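Local coordinates for protein ornithine decarboxylase (Entamoeba histolytica, PDB 4AIB) that probably catalyses, as a pyridoxal 5'-phosphate-dependent homodimer, the decarboxylation of L-ornithine to putrescine, the entry step of polyamine synthesis, at residues N321-I329 against V340-M348; F19-W29 against W354-I365. One frame throughout, in Å; residues are numbered along the deposited sequence.

Contact 1: N321-I329 against V340-M348; sequences NTKMYESII and VATQELPEM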
loop_
_atom_site.group_PDB
_atom_site.type_symbol
_atom_site.label_atom_id
_atom_site.label_comp_id
_atom_site.label_asym_id
_atom_site.label_seq_id
_atom_site.Cartn_x
_atom_site.Cartn_y
_atom_site.Cartn_z
ATOM N N ASN A 321 19.569 -33.348 -7.907
ATOM C CA ASN A 321 20.720 -32.549 -8.314
ATOM C C ASN A 321 20.418 -31.719 -9.563
ATOM O O ASN A 321 20.924 -31.999 -10.653
ATOM C CB ASN A 321 21.949 -33.442 -8.532
ATOM C CG ASN A 321 22.440 -34.086 -7.247
ATOM O OD1 ASN A 321 21.656 -34.631 -6.468
ATOM N ND2 ASN A 321 23.749 -34.035 -7.025
ATOM N N THR A 322 19.580 -30.698 -9.387
ATOM C CA THR A 322 19.203 -29.796 -10.474
ATOM C C THR A 322 19.906 -28.449 -10.313
ATOM O O THR A 322 19.444 -27.436 -10.840
ATOM C CB THR A 322 17.675 -29.570 -10.521
ATOM O OG1 THR A 322 17.000 -30.734 -10.037
ATOM C CG2 THR A 322 17.210 -29.266 -11.945
ATOM N N LYS A 323 21.022 -28.460 -9.581
ATOM C CA LYS A 323 21.834 -27.266 -9.303
ATOM C C LYS A 323 21.015 -26.131 -8.680
ATOM O O LYS A 323 20.602 -25.195 -9.370
ATOM C CB LYS A 323 22.586 -26.782 -10.557
ATOM C CG LYS A 323 23.584 -27.774 -11.145
ATOM C CD LYS A 323 22.964 -28.667 -12.216
ATOM C CE LYS A 323 22.729 -27.914 -13.518
ATOM N NZ LYS A 323 21.990 -28.739 -14.514
ATOM N N MET A 324 20.780 -26.230 -7.375
ATOM C CA MET A 324 20.031 -25.213 -6.645
ATOM C C MET A 324 20.902 -24.021 -6.258
ATOM O O MET A 324 21.982 -24.188 -5.686
ATOM C CB MET A 324 19.371 -25.817 -5.404
ATOM C CG MET A 324 17.882 -26.090 -5.552
ATOM S SD MET A 324 17.457 -27.310 -6.807
ATOM C CE MET A 324 15.677 -27.351 -6.608
ATOM N N TYR A 325 20.419 -22.823 -6.577
ATOM C CA TYR A 325 21.112 -21.580 -6.244
ATOM C C TYR A 325 20.248 -20.705 -5.337
ATOM O O TYR A 325 19.020 -20.719 -5.442
ATOM C CB TYR A 325 21.471 -20.805 -7.516
ATOM C CG TYR A 325 22.335 -21.568 -8.497
ATOM C CD1 TYR A 325 23.713 -21.678 -8.303
ATOM C CD2 TYR A 325 21.778 -22.170 -9.625
ATOM C CE1 TYR A 325 24.509 -22.374 -9.201
ATOM C CE2 TYR A 325 22.568 -22.865 -10.530
ATOM C CZ TYR A 325 23.931 -22.966 -10.313
ATOM O OH TYR A 325 24.717 -23.655 -11.206
ATOM N N GLU A 326 20.895 -19.951 -4.449
ATOM C CA GLU A 326 20.194 -19.005 -3.582
ATOM C C GLU A 326 19.642 -17.855 -4.421
ATOM O O GLU A 326 20.395 -17.006 -4.903
ATOM C CB GLU A 326 21.119 -18.479 -2.478
ATOM C CG GLU A 326 20.445 -17.524 -1.501
ATOM C CD GLU A 326 21.405 -16.921 -0.488
ATOM O OE1 GLU A 326 22.618 -16.838 -0.775
ATOM O OE2 GLU A 326 20.939 -16.525 0.601
ATOM N N SER A 327 18.324 -17.842 -4.592
ATOM C CA SER A 327 17.670 -16.884 -5.476
ATOM C C SER A 327 16.942 -15.782 -4.715
ATOM O O SER A 327 16.252 -16.049 -3.726
ATOM C CB SER A 327 16.704 -17.607 -6.419
ATOM O OG SER A 327 17.380 -18.595 -7.180
ATOM N N ILE A 328 17.116 -14.549 -5.186
ATOM C CA ILE A 328 16.428 -13.375 -4.650
ATOM C C ILE A 328 15.351 -12.947 -5.644
ATOM O O ILE A 328 15.654 -12.580 -6.780
ATOM C CB ILE A 328 17.403 -12.190 -4.420
ATOM C CG1 ILE A 328 18.572 -12.586 -3.500
ATOM C CG2 ILE A 328 16.660 -10.958 -3.906
ATOM C CD1 ILE A 328 18.265 -12.593 -2.014
ATOM N N ILE A 329 14.094 -12.995 -5.213
ATOM C CA ILE A 329 12.975 -12.648 -6.088
ATOM C C ILE A 329 12.429 -11.264 -5.745
ATOM O O ILE A 329 12.096 -10.981 -4.592
ATOM C CB ILE A 329 11.851 -13.706 -6.036
ATOM C CG1 ILE A 329 12.439 -15.118 -6.116
ATOM C CG2 ILE A 329 10.862 -13.491 -7.174
ATOM C CD1 ILE A 329 11.571 -16.184 -5.485
ATOM N N VAL A 340 10.251 -10.062 -2.577
ATOM C CA VAL A 340 9.141 -10.928 -2.156
ATOM C C VAL A 340 9.566 -12.264 -1.536
ATOM O O VAL A 340 8.860 -12.798 -0.675
ATOM C CB VAL A 340 8.115 -11.174 -3.294
ATOM C CG1 VAL A 340 7.284 -9.923 -3.548
ATOM C CG2 VAL A 340 8.799 -11.642 -4.573
ATOM N N ALA A 341 10.707 -12.798 -1.972
ATOM C CA ALA A 341 11.200 -14.081 -1.462
ATOM C C ALA A 341 12.706 -14.272 -1.627
ATOM O O ALA A 341 13.284 -13.924 -2.657
ATOM C CB ALA A 341 10.449 -15.238 -2.112
ATOM N N THR A 342 13.328 -14.827 -0.591
ATOM C CA THR A 342 14.716 -15.269 -0.649
ATOM C C THR A 342 14.716 -16.775 -0.425
ATOM O O THR A 342 14.553 -17.250 0.704
ATOM C CB THR A 342 15.588 -14.545 0.396
ATOM O OG1 THR A 342 15.569 -13.137 0.134
ATOM C CG2 THR A 342 17.031 -15.049 0.352
ATOM N N GLN A 343 14.883 -17.524 -1.512
ATOM C CA GLN A 343 14.690 -18.968 -1.472
ATOM C C GLN A 343 15.661 -19.726 -2.369
ATOM O O GLN A 343 16.184 -19.180 -3.344
ATOM C CB GLN A 343 13.249 -19.305 -1.858
ATOM C CG GLN A 343 12.722 -20.600 -1.260
ATOM C CD GLN A 343 11.211 -20.708 -1.345
ATOM O OE1 GLN A 343 10.560 -19.930 -2.040
ATOM N NE2 GLN A 343 10.647 -21.677 -0.631
ATOM N N GLU A 344 15.891 -20.987 -2.007
ATOM C CA GLU A 344 16.694 -21.922 -2.782
ATOM C C GLU A 344 15.896 -22.375 -4.006
ATOM O O GLU A 344 14.853 -23.020 -3.871
ATOM C CB GLU A 344 17.066 -23.121 -1.903
ATOM C CG GLU A 344 18.056 -24.101 -2.514
ATOM C CD GLU A 344 19.508 -23.790 -2.186
ATOM O OE1 GLU A 344 19.855 -22.605 -1.983
ATOM O OE2 GLU A 344 20.311 -24.745 -2.141
ATOM N N LEU A 345 16.387 -22.025 -5.194
ATOM C CA LEU A 345 15.694 -22.325 -6.449
ATOM C C LEU A 345 16.659 -22.701 -7.576
ATOM O O LEU A 345 17.781 -22.199 -7.621
ATOM C CB LEU A 345 14.841 -21.128 -6.886
ATOM C CG LEU A 345 13.466 -20.940 -6.240
ATOM C CD1 LEU A 345 13.003 -19.502 -6.402
ATOM C CD2 LEU A 345 12.441 -21.903 -6.824
ATOM N N PRO A 346 16.220 -23.582 -8.499
ATOM C CA PRO A 346 17.057 -23.911 -9.657
ATOM C C PRO A 346 17.158 -22.728 -10.619
ATOM O O PRO A 346 16.316 -21.828 -10.572
ATOM C CB PRO A 346 16.302 -25.070 -10.315
ATOM C CG PRO A 346 14.881 -24.871 -9.917
ATOM C CD PRO A 346 14.930 -24.300 -8.529
ATOM N N GLU A 347 18.182 -22.728 -11.470
ATOM C CA GLU A 347 18.368 -21.660 -12.452
ATOM C C GLU A 347 17.179 -21.611 -13.408
ATOM O O GLU A 347 16.818 -22.618 -14.020
ATOM C CB GLU A 347 19.678 -21.843 -13.227
ATOM C CG GLU A 347 20.076 -20.634 -14.065
ATOM C CD GLU A 347 21.273 -20.895 -14.963
ATOM O OE1 GLU A 347 21.396 -22.017 -15.499
ATOM O OE2 GLU A 347 22.090 -19.966 -15.142
ATOM N N MET A 348 16.573 -20.432 -13.517
ATOM C CA MET A 348 15.362 -20.252 -14.309
ATOM C C MET A 348 15.591 -19.359 -15.524
ATOM O O MET A 348 16.506 -18.535 -15.538
ATOM C CB MET A 348 14.236 -19.689 -13.440
ATOM C CG MET A 348 13.717 -20.661 -12.392
ATOM S SD MET A 348 12.432 -19.968 -11.335
ATOM C CE MET A 348 13.387 -18.894 -10.265
#

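Contact 2: F19-W29 against W354-I365; sequences FEPENQPLGFW and WLLFPNMGAYTI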
loop_
_atom_site.group_PDB
_atom_site.type_symbol
_atom_site.label_atom_id
_atom_site.label_comp_id
_atom_site.label_asym_id
_atom_site.label_seq_id
_atom_site.Cartn_x
_atom_site.Cartn_y
_atom_site.Cartn_z
ATOM N N PHE A 19 0.636 -19.633 -22.989
ATOM C CA PHE A 19 1.425 -18.409 -23.128
ATOM C C PHE A 19 2.830 -18.616 -23.687
ATOM O O PHE A 19 3.489 -19.620 -23.406
ATOM C CB PHE A 19 1.520 -17.674 -21.786
ATOM C CG PHE A 19 0.191 -17.271 -21.217
ATOM C CD1 PHE A 19 -0.544 -16.240 -21.793
ATOM C CD2 PHE A 19 -0.329 -17.923 -20.106
ATOM C CE1 PHE A 19 -1.774 -15.868 -21.270
ATOM C CE2 PHE A 19 -1.556 -17.554 -19.576
ATOM C CZ PHE A 19 -2.280 -16.524 -20.159
ATOM N N GLU A 20 3.263 -17.644 -24.485
ATOM C CA GLU A 20 4.646 -17.520 -24.929
ATOM C C GLU A 20 5.259 -16.299 -24.234
ATOM O O GLU A 20 4.521 -15.484 -23.673
ATOM C CB GLU A 20 4.704 -17.361 -26.453
ATOM C CG GLU A 20 4.709 -18.672 -27.230
ATOM C CD GLU A 20 3.375 -19.398 -27.194
ATOM O OE1 GLU A 20 2.337 -18.769 -27.493
ATOM O OE2 GLU A 20 3.367 -20.602 -26.862
ATOM N N PRO A 21 6.605 -16.170 -24.251
ATOM C CA PRO A 21 7.263 -15.005 -23.642
ATOM C C PRO A 21 6.686 -13.660 -24.092
ATOM O O PRO A 21 6.601 -12.729 -23.289
ATOM C CB PRO A 21 8.710 -15.138 -24.116
ATOM C CG PRO A 21 8.909 -16.603 -24.279
ATOM C CD PRO A 21 7.588 -17.164 -24.726
ATOM N N GLU A 22 6.285 -13.576 -25.359
ATOM C CA GLU A 22 5.785 -12.334 -25.951
ATOM C C GLU A 22 4.441 -11.877 -25.383
ATOM O O GLU A 22 4.192 -10.678 -25.277
ATOM C CB GLU A 22 5.675 -12.462 -27.476
ATOM C CG GLU A 22 6.994 -12.664 -28.209
ATOM C CD GLU A 22 7.368 -14.127 -28.364
ATOM O OE1 GLU A 22 7.702 -14.776 -27.350
ATOM O OE2 GLU A 22 7.338 -14.628 -29.507
ATOM N N ASN A 23 3.584 -12.832 -25.021
ATOM C CA ASN A 23 2.208 -12.527 -24.615
ATOM C C ASN A 23 1.870 -12.797 -23.144
ATOM O O ASN A 23 0.765 -12.481 -22.694
ATOM C CB ASN A 23 1.206 -13.247 -25.533
ATOM C CG ASN A 23 1.420 -14.753 -25.582
ATOM O OD1 ASN A 23 1.646 -15.402 -24.560
ATOM N ND2 ASN A 23 1.335 -15.319 -26.781
ATOM N N GLN A 24 2.819 -13.374 -22.408
ATOM C CA GLN A 24 2.598 -13.769 -21.011
ATOM C C GLN A 24 2.331 -12.581 -20.077
ATOM O O GLN A 24 3.065 -11.591 -20.104
ATOM C CB GLN A 24 3.764 -14.622 -20.483
ATOM C CG GLN A 24 5.124 -13.935 -20.476
ATOM C CD GLN A 24 6.129 -14.618 -19.565
ATOM O OE1 GLN A 24 6.203 -15.847 -19.507
ATOM N NE2 GLN A 24 6.913 -13.820 -18.850
ATOM N N PRO A 25 1.274 -12.681 -19.246
ATOM C CA PRO A 25 0.954 -11.618 -18.296
ATOM C C PRO A 25 1.856 -11.669 -17.064
ATOM O O PRO A 25 2.656 -12.598 -16.920
ATOM C CB PRO A 25 -0.495 -11.924 -17.914
ATOM C CG PRO A 25 -0.607 -13.404 -18.043
ATOM C CD PRO A 25 0.330 -13.812 -19.148
ATOM N N LEU A 26 1.720 -10.675 -16.188
ATOM C CA LEU A 26 2.500 -10.601 -14.952
ATOM C C LEU A 26 2.237 -11.799 -14.040
ATOM O O LEU A 26 3.129 -12.249 -13.319
ATOM C CB LEU A 26 2.211 -9.292 -14.208
ATOM C CG LEU A 26 2.500 -7.959 -14.915
ATOM C CD1 LEU A 26 1.902 -6.802 -14.130
ATOM C CD2 LEU A 26 3.991 -7.740 -15.138
ATOM N N GLY A 27 1.009 -12.310 -14.087
ATOM C CA GLY A 27 0.620 -13.487 -13.316
ATOM C C GLY A 27 -0.876 -13.733 -13.337
ATOM O O GLY A 27 -1.632 -12.966 -13.937
ATOM N N PHE A 28 -1.299 -14.813 -12.685
ATOM C CA PHE A 28 -2.719 -15.133 -12.544
ATOM C C PHE A 28 -3.023 -15.843 -11.226
ATOM O O PHE A 28 -2.162 -16.524 -10.663
ATOM C CB PHE A 28 -3.231 -15.947 -13.744
ATOM C CG PHE A 28 -2.584 -17.298 -13.897
ATOM C CD1 PHE A 28 -3.119 -18.418 -13.265
ATOM C CD2 PHE A 28 -1.454 -17.457 -14.692
ATOM C CE1 PHE A 28 -2.530 -19.664 -13.410
ATOM C CE2 PHE A 28 -0.861 -18.702 -14.841
ATOM C CZ PHE A 28 -1.401 -19.807 -14.202
ATOM N N TRP A 29 -4.253 -15.676 -10.746
ATOM C CA TRP A 29 -4.695 -16.279 -9.490
ATOM C C TRP A 29 -5.446 -17.558 -9.722
ATOM O O TRP A 29 -6.168 -17.693 -10.711
ATOM C CB TRP A 29 -5.574 -15.305 -8.717
ATOM C CG TRP A 29 -4.861 -14.051 -8.265
ATOM C CD1 TRP A 29 -4.791 -12.828 -8.928
ATOM C CD2 TRP A 29 -4.098 -13.856 -7.025
ATOM N NE1 TRP A 29 -4.058 -11.920 -8.205
ATOM C CE2 TRP A 29 -3.614 -12.469 -7.055
ATOM C CE3 TRP A 29 -3.779 -14.657 -5.935
ATOM C CZ2 TRP A 29 -2.846 -11.936 -6.029
ATOM C CZ3 TRP A 29 -3.003 -14.108 -4.907
ATOM C CH2 TRP A 29 -2.550 -12.780 -4.954
ATOM N N TRP A 354 8.069 -20.311 -14.448
ATOM C CA TRP A 354 7.035 -19.667 -13.640
ATOM C C TRP A 354 7.151 -20.022 -12.182
ATOM O O TRP A 354 7.724 -21.056 -11.821
ATOM C CB TRP A 354 5.648 -20.045 -14.152
ATOM C CG TRP A 354 5.235 -19.342 -15.426
ATOM C CD1 TRP A 354 5.809 -19.459 -16.689
ATOM C CD2 TRP A 354 4.120 -18.398 -15.604
ATOM N NE1 TRP A 354 5.155 -18.671 -17.601
ATOM C CE2 TRP A 354 4.134 -18.010 -17.020
ATOM C CE3 TRP A 354 3.152 -17.854 -14.765
ATOM C CZ2 TRP A 354 3.211 -17.118 -17.547
ATOM C CZ3 TRP A 354 2.229 -16.954 -15.309
ATOM C CH2 TRP A 354 2.258 -16.596 -16.667
ATOM N N LEU A 355 6.598 -19.160 -11.332
ATOM C CA LEU A 355 6.612 -19.356 -9.885
ATOM C C LEU A 355 5.195 -19.485 -9.346
ATOM O O LEU A 355 4.320 -18.698 -9.703
ATOM C CB LEU A 355 7.305 -18.176 -9.194
ATOM C CG LEU A 355 8.827 -18.118 -9.034
ATOM C CD1 LEU A 355 9.555 -18.048 -10.366
ATOM C CD2 LEU A 355 9.197 -16.921 -8.175
ATOM N N LEU A 356 4.971 -20.479 -8.490
ATOM C CA LEU A 356 3.706 -20.602 -7.773
ATOM C C LEU A 356 3.899 -20.267 -6.299
ATOM O O LEU A 356 4.683 -20.917 -5.604
ATOM C CB LEU A 356 3.100 -22.004 -7.937
ATOM C CG LEU A 356 1.969 -22.464 -6.999
ATOM C CD1 LEU A 356 0.670 -21.712 -7.250
ATOM C CD2 LEU A 356 1.740 -23.964 -7.121
ATOM N N PHE A 357 3.191 -19.240 -5.840
ATOM C CA PHE A 357 3.167 -18.878 -4.429
ATOM C C PHE A 357 1.930 -19.511 -3.789
ATOM O O PHE A 357 0.815 -19.016 -3.976
ATOM C CB PHE A 357 3.149 -17.355 -4.258
ATOM C CG PHE A 357 4.400 -16.671 -4.739
ATOM C CD1 PHE A 357 4.534 -16.284 -6.070
ATOM C CD2 PHE A 357 5.441 -16.398 -3.858
ATOM C CE1 PHE A 357 5.685 -15.649 -6.514
ATOM C CE2 PHE A 357 6.595 -15.763 -4.295
ATOM C CZ PHE A 357 6.716 -15.389 -5.625
ATOM N N PRO A 358 2.121 -20.620 -3.049
ATOM C CA PRO A 358 0.996 -21.346 -2.461
ATOM C C PRO A 358 0.365 -20.582 -1.305
ATOM O O PRO A 358 1.077 -20.009 -0.474
ATOM C CB PRO A 358 1.633 -22.649 -1.948
ATOM C CG PRO A 358 3.002 -22.699 -2.544
ATOM C CD PRO A 358 3.401 -21.269 -2.725
ATOM N N ASN A 359 -0.967 -20.582 -1.273
ATOM C CA ASN A 359 -1.756 -19.932 -0.224
ATOM C C ASN A 359 -1.475 -18.434 -0.076
ATOM O O ASN A 359 -0.730 -18.009 0.814
ATOM C CB ASN A 359 -1.600 -20.662 1.120
ATOM C CG ASN A 359 -1.832 -22.158 1.007
ATOM O OD1 ASN A 359 -2.805 -22.607 0.397
ATOM N ND2 ASN A 359 -0.940 -22.938 1.602
ATOM N N MET A 360 -2.071 -17.647 -0.967
ATOM C CA MET A 360 -1.983 -16.191 -0.911
ATOM C C MET A 360 -3.371 -15.607 -0.646
ATOM O O MET A 360 -4.221 -16.270 -0.054
ATOM C CB MET A 360 -1.389 -15.635 -2.210
ATOM C CG MET A 360 0.025 -16.108 -2.518
ATOM S SD MET A 360 1.287 -15.475 -1.395
ATOM C CE MET A 360 1.421 -13.772 -1.940
ATOM N N GLY A 361 -3.600 -14.368 -1.072
ATOM C CA GLY A 361 -4.898 -13.724 -0.882
ATOM C C GLY A 361 -5.100 -13.166 0.515
ATOM O O GLY A 361 -5.928 -12.276 0.717
ATOM N N ALA A 362 -4.348 -13.694 1.480
ATOM C CA ALA A 362 -4.372 -13.196 2.850
ATOM C C ALA A 362 -3.708 -11.822 2.913
ATOM O O ALA A 362 -2.480 -11.715 2.981
ATOM C CB ALA A 362 -3.684 -14.179 3.789
ATOM N N TYR A 363 -4.541 -10.780 2.868
ATOM C CA TYR A 363 -4.107 -9.371 2.820
ATOM C C TYR A 363 -3.354 -8.968 1.542
ATOM O O TYR A 363 -3.103 -7.781 1.318
ATOM C CB TYR A 363 -3.298 -8.978 4.069
ATOM C CG TYR A 363 -4.139 -8.632 5.279
ATOM C CD1 TYR A 363 -4.854 -7.433 5.337
ATOM C CD2 TYR A 363 -4.209 -9.493 6.375
ATOM C CE1 TYR A 363 -5.622 -7.110 6.445
ATOM C CE2 TYR A 363 -4.975 -9.178 7.487
ATOM C CZ TYR A 363 -5.678 -7.987 7.518
ATOM O OH TYR A 363 -6.438 -7.671 8.621
ATOM N N THR A 364 -3.007 -9.950 0.711
ATOM C CA THR A 364 -2.241 -9.699 -0.514
ATOM C C THR A 364 -3.127 -9.386 -1.727
ATOM O O THR A 364 -2.617 -9.014 -2.786
ATOM C CB THR A 364 -1.289 -10.870 -0.853
ATOM O OG1 THR A 364 -2.042 -12.080 -1.008
ATOM C CG2 THR A 364 -0.241 -11.057 0.240
ATOM N N ILE A 365 -4.444 -9.527 -1.549
ATOM C CA ILE A 365 -5.463 -9.279 -2.592
ATOM C C ILE A 365 -5.067 -9.753 -4.008
ATOM O O ILE A 365 -4.813 -8.964 -4.923
ATOM C CB ILE A 365 -6.023 -7.816 -2.553
ATOM C CG1 ILE A 365 -7.157 -7.609 -3.573
ATOM C CG2 ILE A 365 -4.926 -6.769 -2.744
ATOM C CD1 ILE A 365 -8.459 -8.299 -3.223
#

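Contact 1: N321-I329 against V340-M348
The ring of Tyr325 has the backbone N of Glu347 at its edge, near the ring plane, while CE2 lies 4.1 Å from CB of Glu347. These two side chains run alongside each other in the same direction, the carboxylate of Glu347 turned 53° from the ring; beyond the pair, strand 284-291 touches the tyrosine through Lys284, Lys285 and Ile287. The side chain of Glu344 slants across that of Met324, bringing its carboxylate OE2 3.6 Å from CB of Met324. A bend at chi2 (91°) folds it there, although CG starts out opposite the backbone N. Strands 324-329 and 341-346 form an antiparallel beta hairpin, in which Tyr325-Leu345, Ser327-Gln343 and Ile329-Ala341 are the hydrogen-bonded pairs. Tyr325 O is gripped twice: Leu345 N donates to it at 2.9 Å and Ser327 OG at 3.2 Å, from opposite faces of the carbonyl plane. That second bond gives the hydroxyl of buried Ser327 an acceptor within its own strand. At the far end Val340 and Ala341 both face Ile329, a classic beta bulge; Val340 N bonds Ile329 O at 2.9 Å, whereas the bond from Ala341 N is weak. Side chains of Tyr325, Ser327, Ile329, Ala341, Gln343 and Leu345 share one face of the sheet. There CD1 of Ile329 touches both CB of Ala341 and CD1 of Leu345, each at 3.7 Å, and Gln343 OE1 accepts from Cys311 N.

Contact 2: F19-W29 against W354-I365
Trp354 points from its strand toward 19-29, and its indole meets five residues of that segment in succession. From CB, chi1 of -76° sets CG opposite the carbonyl carbon and beside the backbone N, and the indole extends toward 19-29, where its atoms from NE1 round to CZ3 make the contacts. NE1 comes 3.6 Å from OE1 of Gln24, too loose an approach to count as a hydrogen bond, and the amide plane stands 75° from the indole; NE2 of Gln24 is held instead by Leu273 O. Next, CZ2 packs 3.9 Å from CB of Gln24 and more distantly against CD2 of Phe19. CH2 lies 4.0 Å from Pro25 O and also meets the proline CD. CZ3 meets CE2 of Phe28 at 3.6 Å and, more loosely, CA of Gly27; the Phe28 ring and the six-membered ring of Trp354 are inclined at 49°, an oblique pairing. Further along, CB of Met360 sits in plane at the edge of Trp29, 3.5 Å from CZ3. The closest alpha carbons, Gly27 and Trp354, are 8.9 Å apart, so side chains span the gap between strands that each pair with strand 267-281. This largely aromatic and apolar packing, with amide and carbonyl groups at the indole, lies inside the C-terminal beta domain characteristic of class-II (fold type III) decarboxylases, which accompanies the pyridoxal-binding TIM barrel.

Both contacts belong to the same mixed sheet and are partly buried, yet they hold it differently. Contact 1 joins hairpin strands adjacent in sequence through main-chain hydrogen bonds, with Glu326, Thr342 and Glu344 exposed on one face and Ser327, Ile329, Ala341 and Leu345 buried on the other. Contact 2 brings together segments more than 300 residues apart through aromatic and apolar packing; Trp354, Phe28 and Gln24 are buried, Thr364 and Ile365 exposed. Leu355 links them: its CD1 touches SD of Met348 at 3.6 Å and its CD2 touches CD1 of Ile329. Contact 2 alone packs against the second subunit, and its Ile365 side chain is about 10 Å from that of Lys57, the predicted cofactor lysine, unmodified here.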